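PDB 1HCU: alpha-1,2-Mannosidase from Trichoderma reesei, which probably trims alpha-1,2-linked mannose residues from the high-mannose N-glycans of glycoproteins, using calcium as cofactor. Local coordinates for residues A[305-310]-A[386-391]. Numbering follows the deposited sequence.
Sequences SGHLAS and PYYILR
His307 and Leu308 pack against Arg391 in a van der Waals and CH-pi contact beside the predicted catalytic centre, where the turn just after strand 300-306 meets the loop leading into helix 393-405. The arginine is gripped at both ends, by its CB and its guanidinium. Its CB sits over one face of the imidazole, 3.8 Å from the ring centroid, and the chain, extended from CG to NE, carries the guanidinium on to Leu308, whose CD2 lies over one face, toward the rim, 3.6 Å from NH1. Ile389 CD1 lies over the opposite face, likewise offset toward the rim, while Arg391 NE forms a salt bridge with Glu353, a predicted proton donor. The contact thus lies within the (alpha/alpha)7 barrel of glycosyl hydrolase family 47, next to the predicted active-site residues Glu353 and Glu393. The imidazole is anchored separately: NE2 hydrogen-bonds to Tyr343 OH, and ND1 makes a weak hydrogen bond to Glu393 OE2. With CG anti to the backbone N (chi1 -157°), the ring also reaches Tyr388, where NE2 approaches the phenol edge, 3.8 Å from CE1. Tyr388 OH, in turn, donates to a lone pair of Arg391 O, in the carbonyl plane, at 2.8 Å.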
loop_
_atom_site.group_PDB
_atom_site.type_symbol
_atom_site.label_atom_id
_atom_site.label_comp_id
_atom_site.label_asym_id
_atom_site.label_seq_id
_atom_site.Cartn_x
_atom_site.Cartn_y
_atom_site.Cartn_z
ATOM N N SER A 305 14.423 6.999 6.950
ATOM C CA SER A 305 13.105 6.742 6.396
ATOM C C SER A 305 13.220 6.323 4.933
ATOM O O SER A 305 14.317 6.094 4.433
ATOM C CB SER A 305 12.236 7.992 6.546
ATOM O OG SER A 305 10.861 7.691 6.426
ATOM N N GLY A 306 12.095 6.213 4.238
ATOM C CA GLY A 306 12.159 5.797 2.849
ATOM C C GLY A 306 10.828 5.927 2.157
ATOM O O GLY A 306 9.872 6.443 2.726
ATOM N N HIS A 307 10.761 5.429 0.931
ATOM C CA HIS A 307 9.547 5.516 0.133
ATOM C C HIS A 307 8.318 4.836 0.751
ATOM O O HIS A 307 7.192 5.274 0.521
ATOM C CB HIS A 307 9.830 4.955 -1.258
ATOM C CG HIS A 307 8.904 5.466 -2.313
ATOM N ND1 HIS A 307 7.552 5.197 -2.312
ATOM C CD2 HIS A 307 9.137 6.218 -3.415
ATOM C CE1 HIS A 307 6.994 5.757 -3.369
ATOM N NE2 HIS A 307 7.933 6.382 -4.055
ATOM N N LEU A 308 8.517 3.778 1.532
ATOM C CA LEU A 308 7.372 3.090 2.146
ATOM C C LEU A 308 6.647 4.001 3.130
ATOM O O LEU A 308 5.416 4.048 3.151
ATOM C CB LEU A 308 7.813 1.804 2.872
ATOM C CG LEU A 308 8.266 0.610 2.021
ATOM C CD1 LEU A 308 8.738 -0.522 2.932
ATOM C CD2 LEU A 308 7.116 0.135 1.135
ATOM N N ALA A 309 7.412 4.735 3.935
ATOM C CA ALA A 309 6.815 5.635 4.922
ATOM C C ALA A 309 6.126 6.850 4.306
ATOM O O ALA A 309 5.409 7.568 4.999
ATOM C CB ALA A 309 7.870 6.099 5.913
ATOM N N SER A 310 6.324 7.085 3.012
ATOM C CA SER A 310 5.704 8.252 2.404
ATOM C C SER A 310 4.183 8.131 2.279
ATOM O O SER A 310 3.513 9.094 1.913
ATOM C CB SER A 310 6.322 8.545 1.032
ATOM O OG SER A 310 5.983 7.548 0.089
ATOM N N PRO A 386 19.328 3.980 -3.312
ATOM C CA PRO A 386 19.063 4.663 -4.583
ATOM C C PRO A 386 18.015 4.143 -5.552
ATOM O O PRO A 386 17.473 4.919 -6.342
ATOM C CB PRO A 386 20.447 4.719 -5.227
ATOM C CG PRO A 386 21.056 3.420 -4.783
ATOM C CD PRO A 386 20.659 3.335 -3.327
ATOM N N TYR A 387 17.713 2.852 -5.513
ATOM C CA TYR A 387 16.744 2.329 -6.467
ATOM C C TYR A 387 15.294 2.752 -6.268
ATOM O O TYR A 387 14.909 3.287 -5.222
ATOM C CB TYR A 387 16.828 0.800 -6.531
ATOM C CG TYR A 387 16.708 0.108 -5.198
ATOM C CD1 TYR A 387 17.825 -0.085 -4.379
ATOM C CD2 TYR A 387 15.471 -0.344 -4.744
ATOM C CE1 TYR A 387 17.706 -0.716 -3.132
ATOM C CE2 TYR A 387 15.343 -0.972 -3.505
ATOM C CZ TYR A 387 16.459 -1.150 -2.711
ATOM O OH TYR A 387 16.310 -1.744 -1.486
ATOM N N TYR A 388 14.508 2.517 -7.312
ATOM C CA TYR A 388 13.078 2.802 -7.345
ATOM C C TYR A 388 12.415 1.643 -8.105
ATOM O O TYR A 388 12.792 1.334 -9.245
ATOM C CB TYR A 388 12.790 4.124 -8.071
ATOM C CG TYR A 388 11.306 4.397 -8.234
ATOM C CD1 TYR A 388 10.495 4.662 -7.128
ATOM C CD2 TYR A 388 10.703 4.340 -9.491
ATOM C CE1 TYR A 388 9.123 4.860 -7.272
ATOM C CE2 TYR A 388 9.333 4.537 -9.648
ATOM C CZ TYR A 388 8.549 4.797 -8.537
ATOM O OH TYR A 388 7.193 4.996 -8.692
ATOM N N ILE A 389 11.433 1.000 -7.479
ATOM C CA ILE A 389 10.767 -0.125 -8.121
ATOM C C ILE A 389 9.291 0.099 -8.392
ATOM O O ILE A 389 8.458 -0.792 -8.200
ATOM C CB ILE A 389 10.960 -1.439 -7.310
ATOM C CG1 ILE A 389 10.252 -1.363 -5.958
ATOM C CG2 ILE A 389 12.444 -1.676 -7.072
ATOM C CD1 ILE A 389 10.339 -2.667 -5.169
ATOM N N LEU A 390 8.974 1.309 -8.839
ATOM C CA LEU A 390 7.610 1.674 -9.197
ATOM C C LEU A 390 6.629 1.753 -8.020
ATOM O O LEU A 390 5.430 1.498 -8.194
ATOM C CB LEU A 390 7.102 0.683 -10.265
ATOM C CG LEU A 390 8.016 0.491 -11.496
ATOM C CD1 LEU A 390 7.446 -0.534 -12.466
ATOM C CD2 LEU A 390 8.175 1.845 -12.211
ATOM N N ARG A 391 7.119 2.115 -6.832
ATOM C CA ARG A 391 6.241 2.220 -5.663
ATOM C C ARG A 391 5.216 3.332 -5.837
ATOM O O ARG A 391 5.404 4.238 -6.643
ATOM C CB ARG A 391 7.045 2.428 -4.377
ATOM C CG ARG A 391 7.794 1.158 -3.951
ATOM C CD ARG A 391 8.328 1.280 -2.546
ATOM N NE ARG A 391 9.212 0.185 -2.147
ATOM C CZ ARG A 391 8.839 -1.078 -1.940
ATOM N NH1 ARG A 391 7.572 -1.454 -2.098
ATOM N NH2 ARG A 391 9.742 -1.965 -1.538
#